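Local atomic coordinates of ATP-dependent DNA helicase (Mycobacterium smegmatis, PDB entry 5V9X), a protein that probably unwinds RNA:DNA hybrids as a 3'-to-5' helicase, tracking along one DNA strand at the expense of ATP hydrolysis. Residues A268-N272 / N273-P277; V260-V264 / P265-N269; V295-S299 / R300-E304; E401-S405 / V406-L410. One frame throughout, in Å; residues are numbered along the deposited sequence.

Interaction 1: residues A268-N272 / N273-P277. With nucleotides of chain B.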
loop_
_atom_site.group_PDB
_atom_site.type_symbol
_atom_site.label_atom_id
_atom_site.label_comp_id
_atom_site.label_asym_id
_atom_site.label_seq_id
_atom_site.Cartn_x
_atom_site.Cartn_y
_atom_site.Cartn_z
ATOM N N ALA A 268 -24.742 16.916 8.644
ATOM C CA ALA A 268 -25.764 16.943 7.605
ATOM C C ALA A 268 -26.271 18.353 7.339
ATOM O O ALA A 268 -26.608 18.683 6.195
ATOM C CB ALA A 268 -26.930 16.033 7.996
ATOM N N ASN A 269 -26.339 19.189 8.372
ATOM C CA ASN A 269 -26.748 20.588 8.264
ATOM C C ASN A 269 -25.584 21.431 8.776
ATOM O O ASN A 269 -25.493 21.732 9.968
ATOM C CB ASN A 269 -28.041 20.852 9.048
ATOM C CG ASN A 269 -28.305 22.333 9.274
ATOM O OD1 ASN A 269 -27.929 23.181 8.464
ATOM N ND2 ASN A 269 -28.956 22.649 10.389
ATOM N N LEU A 270 -24.687 21.804 7.868
ATOM C CA LEU A 270 -23.524 22.607 8.213
ATOM C C LEU A 270 -23.880 24.086 8.143
ATOM O O LEU A 270 -24.522 24.532 7.186
ATOM C CB LEU A 270 -22.359 22.300 7.270
ATOM C CG LEU A 270 -21.683 20.934 7.401
ATOM C CD1 LEU A 270 -20.939 20.581 6.123
ATOM C CD2 LEU A 270 -20.734 20.924 8.588
ATOM N N ASP A 271 -23.471 24.842 9.167
ATOM C CA ASP A 271 -23.598 26.293 9.100
ATOM C C ASP A 271 -22.791 26.861 7.943
ATOM O O ASP A 271 -23.142 27.912 7.394
ATOM C CB ASP A 271 -23.137 26.932 10.412
ATOM C CG ASP A 271 -23.924 26.447 11.613
ATOM O OD1 ASP A 271 -24.842 25.621 11.432
ATOM O OD2 ASP A 271 -23.622 26.897 12.738
ATOM N N ASN A 272 -21.721 26.174 7.555
ATOM C CA ASN A 272 -20.747 26.660 6.593
ATOM C C ASN A 272 -20.848 25.880 5.287
ATOM O O ASN A 272 -21.441 24.800 5.220
ATOM C CB ASN A 272 -19.328 26.547 7.171
ATOM C CG ASN A 272 -18.296 27.333 6.377
ATOM O OD1 ASN A 272 -18.422 27.510 5.165
ATOM N ND2 ASN A 272 -17.260 27.800 7.064
ATOM N N ASN A 273 -20.249 26.464 4.245
ATOM C CA ASN A 273 -20.151 25.816 2.942
ATOM C C ASN A 273 -19.532 24.427 3.038
ATOM O O ASN A 273 -19.891 23.530 2.267
ATOM C CB ASN A 273 -19.324 26.704 2.004
ATOM C CG ASN A 273 -19.256 26.169 0.588
ATOM O OD1 ASN A 273 -20.253 25.702 0.039
ATOM N ND2 ASN A 273 -18.073 26.241 -0.012
ATOM N N SER A 274 -18.611 24.226 3.978
ATOM C CA SER A 274 -17.859 22.983 4.062
ATOM C C SER A 274 -17.551 22.682 5.523
ATOM O O SER A 274 -17.791 23.501 6.414
ATOM C CB SER A 274 -16.572 23.067 3.232
ATOM O OG SER A 274 -15.946 21.803 3.107
ATOM N N ILE A 275 -17.018 21.478 5.759
ATOM C CA ILE A 275 -16.538 21.099 7.087
ATOM C C ILE A 275 -15.049 21.372 7.254
ATOM O O ILE A 275 -14.539 21.323 8.385
ATOM C CB ILE A 275 -16.846 19.612 7.370
ATOM C CG1 ILE A 275 -16.673 19.281 8.858
ATOM C CG2 ILE A 275 -15.969 18.714 6.508
ATOM C CD1 ILE A 275 -16.972 17.836 9.210
ATOM N N TRP A 276 -14.339 21.681 6.169
ATOM C CA TRP A 276 -12.899 21.918 6.257
ATOM C C TRP A 276 -12.522 23.041 7.217
ATOM O O TRP A 276 -11.577 22.850 8.003
ATOM C CB TRP A 276 -12.338 22.179 4.855
ATOM C CG TRP A 276 -12.255 20.955 4.006
ATOM C CD1 TRP A 276 -12.934 20.712 2.850
ATOM C CD2 TRP A 276 -11.447 19.798 4.250
ATOM N NE1 TRP A 276 -12.595 19.478 2.353
ATOM C CE2 TRP A 276 -11.684 18.896 3.195
ATOM C CE3 TRP A 276 -10.544 19.440 5.256
ATOM C CZ2 TRP A 276 -11.052 17.658 3.118
ATOM C CZ3 TRP A 276 -9.918 18.210 5.177
ATOM C CH2 TRP A 276 -10.175 17.334 4.115
ATOM N N PRO A 277 -13.174 24.215 7.213
ATOM C CA PRO A 277 -12.753 25.275 8.150
ATOM C C PRO A 277 -12.721 24.853 9.614
ATOM O O PRO A 277 -11.763 25.189 10.323
ATOM C CB PRO A 277 -13.789 26.377 7.896
ATOM C CG PRO A 277 -14.161 26.200 6.480
ATOM C CD PRO A 277 -14.186 24.716 6.261
ATOM P P DC B 3 -17.529 19.294 2.097
ATOM O OP1 DC B 3 -17.160 19.737 3.458
ATOM O OP2 DC B 3 -17.264 20.174 0.938
ATOM O "O5'" DC B 3 -16.824 17.878 1.840
ATOM C "C5'" DC B 3 -15.475 17.680 2.267
ATOM C "C4'" DC B 3 -14.843 16.462 1.607
ATOM O "O4'" DC B 3 -15.645 15.279 1.870
ATOM C "C3'" DC B 3 -14.681 16.540 0.086
ATOM O "O3'" DC B 3 -13.411 16.009 -0.292
ATOM C "C2'" DC B 3 -15.820 15.657 -0.422
ATOM C "C1'" DC B 3 -15.866 14.591 0.661
ATOM N N1 DC B 3 -17.173 13.880 0.753
ATOM C C2 DC B 3 -17.281 12.562 0.294
ATOM O O2 DC B 3 -16.286 12.006 -0.187
ATOM N N3 DC B 3 -18.476 11.929 0.390
ATOM C C4 DC B 3 -19.526 12.562 0.917
ATOM N N4 DC B 3 -20.684 11.898 0.990
ATOM C C5 DC B 3 -19.435 13.905 1.389
ATOM C C6 DC B 3 -18.251 14.517 1.291
ATOM P P DC B 4 -12.223 16.985 -0.765
ATOM O OP1 DC B 4 -10.958 16.223 -0.669
ATOM O OP2 DC B 4 -12.370 18.259 -0.029
ATOM O "O5'" DC B 4 -12.530 17.250 -2.317
ATOM C "C5'" DC B 4 -12.394 16.193 -3.267
ATOM C "C4'" DC B 4 -13.402 16.347 -4.396
ATOM O "O4'" DC B 4 -14.692 16.642 -3.836
ATOM C "C3'" DC B 4 -13.112 17.486 -5.371
ATOM O "O3'" DC B 4 -12.497 16.975 -6.553
ATOM C "C2'" DC B 4 -14.494 18.099 -5.679
ATOM C "C1'" DC B 4 -15.465 17.298 -4.806
ATOM N N1 DC B 4 -16.475 18.148 -4.105
ATOM C C2 DC B 4 -17.719 18.387 -4.701
ATOM O O2 DC B 4 -17.965 17.889 -5.807
ATOM N N3 DC B 4 -18.622 19.161 -4.048
ATOM C C4 DC B 4 -18.320 19.679 -2.855
ATOM N N4 DC B 4 -19.241 20.435 -2.250
ATOM C C5 DC B 4 -17.058 19.445 -2.232
ATOM C C6 DC B 4 -16.176 18.681 -2.885
ATOM P P DA B 2 -24.048 22.744 1.414
ATOM O OP1 DA B 2 -23.955 23.429 2.723
ATOM O OP2 DA B 2 -23.591 23.436 0.188
ATOM O "O5'" DA B 2 -23.284 21.338 1.508
ATOM C "C5'" DA B 2 -21.906 21.244 1.139
ATOM C "C4'" DA B 2 -21.242 20.058 1.821
ATOM O "O4'" DA B 2 -22.154 18.929 1.821
ATOM C "C3'" DA B 2 -19.970 19.551 1.144
ATOM O "O3'" DA B 2 -19.103 18.966 2.111
ATOM C "C2'" DA B 2 -20.521 18.494 0.201
ATOM C "C1'" DA B 2 -21.586 17.865 1.084
ATOM N N9 DA B 2 -22.644 17.199 0.335
ATOM C C8 DA B 2 -23.389 17.722 -0.684
ATOM N N7 DA B 2 -24.274 16.887 -1.174
ATOM C C5 DA B 2 -24.096 15.735 -0.423
ATOM C C6 DA B 2 -24.729 14.478 -0.449
ATOM N N6 DA B 2 -25.713 14.166 -1.300
ATOM N N1 DA B 2 -24.311 13.549 0.436
ATOM C C2 DA B 2 -23.326 13.864 1.286
ATOM N N3 DA B 2 -22.656 15.010 1.404
ATOM C C4 DA B 2 -23.094 15.912 0.511
#
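Leu270 lays its CD1 methyl over the peptide link from Ser274 to Ile275, 4.0 Å from Ile275 N, while its CD2 methyl meets the side chain of Ile275 at CB. Its CG lies beside the backbone N and opposite the carbonyl carbon (chi1 -70°), which swings both methyls toward the turn. Farther round the turn, the amide end of Asn272 crosses the Pro277 ring obliquely, ND2 being 3.5 Å from Pro277 CG. The other amide atom, Asn272 OD1, accepts a weak bond from Ser274 N. The stretch belongs to the second RecA-like domain of the helicase, where a loop from strand 256-262 enters helix 276-288 and its start faces the DNA backbone. Ile275 N points almost straight at OP1 of DC3 of chain B (2.9 Å, 168°). Ser274 OG also bonds to this oxygen, although the modelled separation is doubtfully short, and it receives a weak capping bond from Trp276 N. One nucleotide on, Trp276 NE1 donates at the indole edge to OP2 of DC4 of chain B (2.7 Å, 140°), and C5' of DC3 of chain B lies 3.4 Å from the same nitrogen. Arg305 makes a cation-pi contact with the indole ring.

Interaction 2: residues V260-V264 / P265-N269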
loop_
_atom_site.group_PDB
_atom_site.type_symbol
_atom_site.label_atom_id
_atom_site.label_comp_id
_atom_site.label_asym_id
_atom_site.label_seq_id
_atom_site.Cartn_x
_atom_site.Cartn_y
_atom_site.Cartn_z
ATOM N N VAL A 260 -11.385 10.143 17.840
ATOM C CA VAL A 260 -12.106 10.507 16.624
ATOM C C VAL A 260 -12.851 11.801 16.918
ATOM O O VAL A 260 -13.852 11.797 17.646
ATOM C CB VAL A 260 -13.073 9.406 16.167
ATOM C CG1 VAL A 260 -13.863 9.867 14.953
ATOM C CG2 VAL A 260 -12.315 8.132 15.850
ATOM N N GLN A 261 -12.370 12.905 16.354
ATOM C CA GLN A 261 -12.900 14.231 16.638
ATOM C C GLN A 261 -13.714 14.737 15.454
ATOM O O GLN A 261 -13.253 14.688 14.308
ATOM C CB GLN A 261 -11.765 15.206 16.969
ATOM C CG GLN A 261 -10.952 14.794 18.194
ATOM C CD GLN A 261 -9.862 15.790 18.556
ATOM O OE1 GLN A 261 -9.780 16.877 17.982
ATOM N NE2 GLN A 261 -9.018 15.421 19.515
ATOM N N VAL A 262 -14.924 15.213 15.739
ATOM C CA VAL A 262 -15.797 15.839 14.749
ATOM C C VAL A 262 -16.118 17.251 15.228
ATOM O O VAL A 262 -16.865 17.421 16.203
ATOM C CB VAL A 262 -17.077 15.018 14.526
ATOM C CG1 VAL A 262 -18.073 15.807 13.692
ATOM C CG2 VAL A 262 -16.746 13.698 13.852
ATOM N N PRO A 263 -15.580 18.290 14.582
ATOM C CA PRO A 263 -15.709 19.647 15.138
ATOM C C PRO A 263 -17.101 20.252 15.018
ATOM O O PRO A 263 -17.390 21.220 15.732
ATOM C CB PRO A 263 -14.685 20.460 14.328
ATOM C CG PRO A 263 -13.801 19.440 13.658
ATOM C CD PRO A 263 -14.673 18.251 13.425
ATOM N N VAL A 264 -17.966 19.729 14.154
ATOM C CA VAL A 264 -19.265 20.353 13.906
ATOM C C VAL A 264 -20.367 19.566 14.611
ATOM O O VAL A 264 -20.239 18.348 14.794
ATOM C CB VAL A 264 -19.546 20.470 12.398
ATOM C CG1 VAL A 264 -18.498 21.342 11.730
ATOM C CG2 VAL A 264 -19.575 19.103 11.754
ATOM N N PRO A 265 -21.462 20.219 15.026
ATOM C CA PRO A 265 -22.527 19.500 15.742
ATOM C C PRO A 265 -23.400 18.648 14.834
ATOM O O PRO A 265 -23.983 17.655 15.280
ATOM C CB PRO A 265 -23.336 20.633 16.387
ATOM C CG PRO A 265 -23.127 21.793 15.478
ATOM C CD PRO A 265 -21.714 21.670 14.977
ATOM N N ASP A 266 -23.504 19.029 13.563
ATOM C CA ASP A 266 -24.346 18.306 12.613
ATOM C C ASP A 266 -23.671 18.368 11.252
ATOM O O ASP A 266 -23.664 19.422 10.610
ATOM C CB ASP A 266 -25.752 18.902 12.564
ATOM C CG ASP A 266 -26.718 18.068 11.740
ATOM O OD1 ASP A 266 -26.291 17.058 11.141
ATOM O OD2 ASP A 266 -27.915 18.425 11.695
ATOM N N MET A 267 -23.105 17.242 10.816
ATOM C CA MET A 267 -22.461 17.191 9.509
ATOM C C MET A 267 -23.469 17.213 8.367
ATOM O O MET A 267 -23.088 17.503 7.229
ATOM C CB MET A 267 -21.576 15.947 9.407
ATOM C CG MET A 267 -20.402 15.959 10.370
ATOM S SD MET A 267 -19.288 14.554 10.194
ATOM C CE MET A 267 -20.249 13.262 10.965
ATOM N N ALA A 268 -24.742 16.916 8.644
ATOM C CA ALA A 268 -25.764 16.943 7.605
ATOM C C ALA A 268 -26.271 18.353 7.339
ATOM O O ALA A 268 -26.608 18.683 6.195
ATOM C CB ALA A 268 -26.930 16.033 7.996
ATOM N N ASN A 269 -26.339 19.189 8.372
ATOM C CA ASN A 269 -26.748 20.588 8.264
ATOM C C ASN A 269 -25.584 21.431 8.776
ATOM O O ASN A 269 -25.493 21.732 9.968
ATOM C CB ASN A 269 -28.041 20.852 9.048
ATOM C CG ASN A 269 -28.305 22.333 9.274
ATOM O OD1 ASN A 269 -27.929 23.181 8.464
ATOM N ND2 ASN A 269 -28.956 22.649 10.389
#
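Val264 and Met267 cross at about a right angle where strand 256-262 of the second RecA-like sheet gives way to a loop that contains an Asx turn at Asp266. The touching atoms are Val264 CG2 and Met267 CG, 3.5 Å apart. Val264 CG2 stands between its own backbone N and carbonyl carbon, a setting that points it at Met267 CG, which lies beside its own backbone N (chi1 -65°). Val262, two residues before Val264, meets Met267 differently: the two side chains reach toward each other tip to tip, and Val262 CG1 comes 3.9 Å from Met267 SD. One thioether chain is thus touched by two valines, Val262 at the sulfur and Val264 at CG. Next to this crossing, Pro265 CD is 3.6 Å from Val264 CB. Asn664, in helix 661-676, clasps the bend from outside, its amide bonding to both Val264 O and Met267 N, and Leu436 of helix 433-448 packs on Met267. The Asx turn is closed by Ala268 N, which donates to Asp266 OD1 (2.9 Å, 145°) from above the carboxylate plane, 49° out of it; Asn269 N adds a weak bond to this same oxygen.

Interaction 3: residues V295-S299 / R300-E304. With nucleotides of chain B.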
loop_
_atom_site.group_PDB
_atom_site.type_symbol
_atom_site.label_atom_id
_atom_site.label_comp_id
_atom_site.label_asym_id
_atom_site.label_seq_id
_atom_site.Cartn_x
_atom_site.Cartn_y
_atom_site.Cartn_z
ATOM N N VAL A 295 0.542 15.444 10.296
ATOM C CA VAL A 295 -0.809 15.365 9.757
ATOM C C VAL A 295 -0.736 14.575 8.458
ATOM O O VAL A 295 -0.068 14.995 7.506
ATOM C CB VAL A 295 -1.407 16.763 9.529
ATOM C CG1 VAL A 295 -2.856 16.658 9.075
ATOM C CG2 VAL A 295 -1.299 17.601 10.795
ATOM N N PHE A 296 -1.401 13.425 8.416
ATOM C CA PHE A 296 -1.394 12.572 7.236
ATOM C C PHE A 296 -2.611 12.867 6.371
ATOM O O PHE A 296 -3.744 12.877 6.862
ATOM C CB PHE A 296 -1.367 11.091 7.618
ATOM C CG PHE A 296 -0.011 10.591 8.032
ATOM C CD1 PHE A 296 0.986 10.393 7.089
ATOM C CD2 PHE A 296 0.266 10.307 9.361
ATOM C CE1 PHE A 296 2.241 9.929 7.463
ATOM C CE2 PHE A 296 1.516 9.842 9.743
ATOM C CZ PHE A 296 2.506 9.654 8.793
ATOM N N ALA A 297 -2.369 13.106 5.085
ATOM C CA ALA A 297 -3.415 13.281 4.091
ATOM C C ALA A 297 -3.305 12.169 3.058
ATOM O O ALA A 297 -2.200 11.746 2.706
ATOM C CB ALA A 297 -3.313 14.650 3.412
ATOM N N ASN A 298 -4.451 11.698 2.573
ATOM C CA ASN A 298 -4.489 10.561 1.662
ATOM C C ASN A 298 -4.223 10.939 0.206
ATOM O O ASN A 298 -4.442 10.107 -0.680
ATOM C CB ASN A 298 -5.837 9.840 1.777
ATOM C CG ASN A 298 -6.002 9.124 3.106
ATOM O OD1 ASN A 298 -5.031 8.898 3.827
ATOM N ND2 ASN A 298 -7.235 8.754 3.432
ATOM N N SER A 299 -3.760 12.156 -0.066
ATOM C CA SER A 299 -3.358 12.527 -1.415
ATOM C C SER A 299 -2.369 13.679 -1.325
ATOM O O SER A 299 -2.273 14.362 -0.302
ATOM C CB SER A 299 -4.560 12.911 -2.286
ATOM O OG SER A 299 -5.070 14.184 -1.926
ATOM N N ARG A 300 -1.628 13.881 -2.417
ATOM C CA ARG A 300 -0.655 14.968 -2.451
ATOM C C ARG A 300 -1.345 16.324 -2.533
ATOM O O ARG A 300 -0.937 17.274 -1.854
ATOM C CB ARG A 300 0.302 14.781 -3.627
ATOM C CG ARG A 300 1.149 13.518 -3.552
ATOM C CD ARG A 300 2.146 13.464 -4.700
ATOM N NE ARG A 300 1.491 13.282 -5.993
ATOM C CZ ARG A 300 1.569 12.170 -6.720
ATOM N NH1 ARG A 300 2.285 11.142 -6.285
ATOM N NH2 ARG A 300 0.941 12.090 -7.884
ATOM N N ARG A 301 -2.392 16.435 -3.356
ATOM C CA ARG A 301 -3.094 17.709 -3.491
ATOM C C ARG A 301 -3.699 18.152 -2.164
ATOM O O ARG A 301 -3.659 19.339 -1.823
ATOM C CB ARG A 301 -4.172 17.610 -4.571
ATOM C CG ARG A 301 -3.657 17.861 -5.984
ATOM C CD ARG A 301 -4.778 17.809 -7.012
ATOM N NE ARG A 301 -5.336 16.466 -7.153
ATOM C CZ ARG A 301 -6.369 16.159 -7.933
ATOM N NH1 ARG A 301 -6.967 17.102 -8.651
ATOM N NH2 ARG A 301 -6.805 14.909 -7.996
ATOM N N LEU A 302 -4.261 17.214 -1.398
ATOM C CA LEU A 302 -4.817 17.575 -0.098
ATOM C C LEU A 302 -3.723 18.007 0.870
ATOM O O LEU A 302 -3.938 18.899 1.698
ATOM C CB LEU A 302 -5.616 16.411 0.482
ATOM C CG LEU A 302 -6.389 16.717 1.770
ATOM C CD1 LEU A 302 -7.488 17.735 1.509
ATOM C CD2 LEU A 302 -6.962 15.448 2.379
ATOM N N ALA A 303 -2.544 17.384 0.782
ATOM C CA ALA A 303 -1.429 17.772 1.642
ATOM C C ALA A 303 -0.974 19.198 1.346
ATOM O O ALA A 303 -0.739 19.992 2.265
ATOM C CB ALA A 303 -0.273 16.786 1.474
ATOM N N GLU A 304 -0.836 19.539 0.061
ATOM C CA GLU A 304 -0.537 20.919 -0.311
ATOM C C GLU A 304 -1.639 21.861 0.156
ATOM O O GLU A 304 -1.361 22.958 0.655
ATOM C CB GLU A 304 -0.352 21.035 -1.825
ATOM C CG GLU A 304 0.826 20.260 -2.394
ATOM C CD GLU A 304 2.164 20.888 -2.056
ATOM O OE1 GLU A 304 3.170 20.151 -2.010
ATOM O OE2 GLU A 304 2.211 22.119 -1.837
ATOM P P DC B 7 -2.068 10.502 -4.739
ATOM O OP1 DC B 7 -2.168 11.970 -4.597
ATOM O OP2 DC B 7 -2.068 9.890 -6.084
ATOM O "O5'" DC B 7 -0.766 10.026 -3.970
ATOM C "C5'" DC B 7 -0.793 9.955 -2.556
ATOM C "C4'" DC B 7 0.116 8.853 -2.064
ATOM O "O4'" DC B 7 -0.493 7.576 -2.310
ATOM C "C3'" DC B 7 1.466 8.794 -2.763
ATOM O "O3'" DC B 7 2.446 9.417 -1.955
ATOM C "C2'" DC B 7 1.746 7.290 -2.935
ATOM C "C1'" DC B 7 0.524 6.613 -2.318
ATOM N N1 DC B 7 0.062 5.432 -3.090
ATOM C C2 DC B 7 0.240 4.150 -2.563
ATOM O O2 DC B 7 0.770 4.026 -1.452
ATOM N N3 DC B 7 -0.180 3.080 -3.283
ATOM C C4 DC B 7 -0.745 3.262 -4.478
ATOM N N4 DC B 7 -1.142 2.177 -5.153
ATOM C C5 DC B 7 -0.928 4.562 -5.033
ATOM C C6 DC B 7 -0.514 5.608 -4.313
ATOM P P DG B 6 -8.270 10.402 -7.062
ATOM O OP1 DG B 6 -7.707 11.557 -7.796
ATOM O OP2 DG B 6 -8.420 9.096 -7.743
ATOM O "O5'" DG B 6 -7.399 10.159 -5.758
ATOM C "C5'" DG B 6 -6.124 9.603 -5.863
ATOM C "C4'" DG B 6 -5.523 9.448 -4.489
ATOM O "O4'" DG B 6 -6.335 8.548 -3.705
ATOM C "C3'" DG B 6 -4.108 8.888 -4.477
ATOM O "O3'" DG B 6 -3.245 9.831 -3.882
ATOM C "C2'" DG B 6 -4.211 7.593 -3.653
ATOM C "C1'" DG B 6 -5.504 7.789 -2.870
ATOM N N9 DG B 6 -6.208 6.544 -2.540
ATOM C C8 DG B 6 -7.564 6.320 -2.628
ATOM N N7 DG B 6 -7.921 5.121 -2.266
ATOM C C5 DG B 6 -6.729 4.501 -1.909
ATOM C C6 DG B 6 -6.492 3.187 -1.435
ATOM O O6 DG B 6 -7.315 2.283 -1.232
ATOM N N1 DG B 6 -5.137 2.963 -1.193
ATOM C C2 DG B 6 -4.139 3.891 -1.385
ATOM N N2 DG B 6 -2.892 3.494 -1.096
ATOM N N3 DG B 6 -4.348 5.125 -1.825
ATOM C C4 DG B 6 -5.662 5.363 -2.069
#
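Ser299 caps the first turn of the helix with its hydroxyl, OG accepting from Leu302 N at 3.2 Å and resting against Leu302 CB. With chi1 at 74°, OG stands between the serine's own N and carbonyl carbon, within reach of Leu302 N. Ser299 O accepts from Ala303 N (3.2 Å), the first i to i+4 bond of the helix. Leu302 has CG opposite its backbone N (chi1 -173°), and this turns the isobutyl group back toward the preceding residues, where CD2 meets Ala297 CB at 3.9 Å. Ala303 CB also meets Ala297 CB, at 4.2 Å. Strand 292-296, a short bend and helix 300-318 form one strand-loop-helix unit of the second RecA-like domain, at a position consistent with helicase motif IV, and the bend faces the DNA backbone. Arg300 N, at the N-terminal end of the helix, donates nearly straight to OP1 of DC7 of chain B (2.9 Å, 171°). The side chains of Arg300 and Arg301 both bend at the CG-CD bond, yet they present their flat ends differently to the strand. Arg300 has O5' of DC7 of chain B over one guanidinium face, 3.9 Å above the plane and offset toward the rim; its NH1 forms a salt bridge with another phosphate of the DNA. For Arg301, OP1 of DG6 of chain B lies at the guanidinium edge, in its plane, 3.5 Å from Arg301 NH2, while NH1 pairs with Glu571.

Interaction 4: residues E401-S405 / V406-L410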
loop_
_atom_site.group_PDB
_atom_site.type_symbol
_atom_site.label_atom_id
_atom_site.label_comp_id
_atom_site.label_asym_id
_atom_site.label_seq_id
_atom_site.Cartn_x
_atom_site.Cartn_y
_atom_site.Cartn_z
ATOM N N GLU A 401 -9.322 11.893 7.332
ATOM C CA GLU A 401 -10.057 10.806 6.687
ATOM C C GLU A 401 -9.568 9.455 7.200
ATOM O O GLU A 401 -8.440 9.345 7.691
ATOM C CB GLU A 401 -9.940 10.882 5.158
ATOM C CG GLU A 401 -10.880 9.954 4.395
ATOM C CD GLU A 401 -10.814 10.157 2.892
ATOM O OE1 GLU A 401 -9.717 10.458 2.374
ATOM O OE2 GLU A 401 -11.864 10.024 2.228
ATOM N N ALA A 402 -10.409 8.431 7.115
ATOM C CA ALA A 402 -9.985 7.098 7.514
ATOM C C ALA A 402 -8.774 6.673 6.688
ATOM O O ALA A 402 -8.710 6.960 5.487
ATOM C CB ALA A 402 -11.124 6.092 7.341
ATOM N N PRO A 403 -7.793 6.011 7.294
ATOM C CA PRO A 403 -6.594 5.603 6.551
ATOM C C PRO A 403 -6.899 4.439 5.624
ATOM O O PRO A 403 -7.941 3.782 5.766
ATOM C CB PRO A 403 -5.614 5.203 7.664
ATOM C CG PRO A 403 -6.482 4.806 8.798
ATOM C CD PRO A 403 -7.704 5.673 8.726
ATOM N N PRO A 404 -6.020 4.155 4.655
ATOM C CA PRO A 404 -6.337 3.114 3.661
ATOM C C PRO A 404 -6.498 1.718 4.241
ATOM O O PRO A 404 -7.129 0.871 3.598
ATOM C CB PRO A 404 -5.148 3.181 2.691
ATOM C CG PRO A 404 -4.051 3.821 3.471
ATOM C CD PRO A 404 -4.731 4.809 4.368
ATOM N N SER A 405 -5.951 1.445 5.422
ATOM C CA SER A 405 -6.140 0.154 6.071
ATOM C C SER A 405 -5.859 0.313 7.557
ATOM O O SER A 405 -5.380 1.356 8.013
ATOM C CB SER A 405 -5.243 -0.923 5.454
ATOM O OG SER A 405 -3.874 -0.583 5.579
ATOM N N VAL A 406 -6.173 -0.741 8.314
ATOM C CA VAL A 406 -5.908 -0.726 9.748
ATOM C C VAL A 406 -4.409 -0.768 10.011
ATOM O O VAL A 406 -3.901 -0.079 10.905
ATOM C CB VAL A 406 -6.639 -1.893 10.436
ATOM C CG1 VAL A 406 -6.243 -1.991 11.902
ATOM C CG2 VAL A 406 -8.143 -1.722 10.297
ATOM N N ALA A 407 -3.677 -1.569 9.231
ATOM C CA ALA A 407 -2.233 -1.664 9.413
ATOM C C ALA A 407 -1.561 -0.311 9.225
ATOM O O ALA A 407 -0.683 0.069 10.011
ATOM C CB ALA A 407 -1.649 -2.696 8.448
ATOM N N SER A 408 -1.965 0.439 8.196
ATOM C CA SER A 408 -1.354 1.744 7.965
ATOM C C SER A 408 -1.666 2.705 9.105
ATOM O O SER A 408 -0.789 3.460 9.543
ATOM C CB SER A 408 -1.818 2.319 6.626
ATOM O OG SER A 408 -3.157 2.772 6.695
ATOM N N GLY A 409 -2.905 2.687 9.604
ATOM C CA GLY A 409 -3.239 3.512 10.754
ATOM C C GLY A 409 -2.366 3.215 11.959
ATOM O O GLY A 409 -1.998 4.121 12.710
ATOM N N LEU A 410 -2.020 1.940 12.159
ATOM C CA LEU A 410 -1.096 1.575 13.227
ATOM C C LEU A 410 0.323 2.030 12.917
ATOM O O LEU A 410 1.078 2.372 13.835
ATOM C CB LEU A 410 -1.126 0.065 13.454
ATOM C CG LEU A 410 -2.344 -0.504 14.181
ATOM C CD1 LEU A 410 -2.357 -2.017 14.087
ATOM C CD2 LEU A 410 -2.344 -0.057 15.633
#
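Ser405 O is gripped by two donors across the turn, Ser408 OG at 2.9 Å and Gly409 N at 3.2 Å. Both approach from the same face of the carbonyl plane. The hydroxyl comes from above it, 36° out of plane and not along a lone pair, whereas the amide makes the ordinary i to i+4 bond of a starting helix. Ser408 turns its OG back between its own N and carbonyl carbon (chi1 74°), a setting that brings the hydroxyl to the carbonyl and also to the two prolines before it. Pro403 CB lies 3.6 Å from Ser408 OG and Pro404 CD 3.5 Å from the same Ser408 OG, with Pro404 CG close by. CB of Pro403 and CG and CD of Pro404 thus border a hydroxyl already bonded to Ser405 O. Farther along, the Pro403 ring sits on the glycine backbone, CG lying 4.0 Å from Gly409 CA. Ser405 answers with its own side chain: OG, likewise held between N and carbonyl carbon, takes a weak bond from Ser408 N (3.4 Å, 162°). Glu452 complements this helix start from outside, accepting from Ala407 N and weakly from Val406 N, and Pro404 packs on a guanine base of the DNA. This is a serine N-cap preceded by Pro403 and Pro404, joining strand 394-400 of the second RecA-like domain to helix 406-413, at a position consistent with the start of helicase motif VI.

In the fold
All four contacts belong to the second RecA-like domain and lie in or beside the loops that lead from its strands to the following helices. Interactions 1 and 2 share Ala268 and Asn269, their centres 8 Å apart, and merge where Leu270 CD2 meets Val264 CG2 at 3.8 Å. Trp276 CH2 of interaction 1 and Leu302 CD1 of interaction 3, also 3.8 Å apart, link two helix starts that bind phosphates at different points of one strand, DC3 and DC4 against DC7. Asn298 ND2 of interaction 3 lies 3.1 Å from Ala402 O of 401-405, a probable hydrogen bond. Interaction 4 comes within about 4 Å of the DNA (nearest atoms), its Ala407 side chain about 12 Å from the bound AMP-PNP.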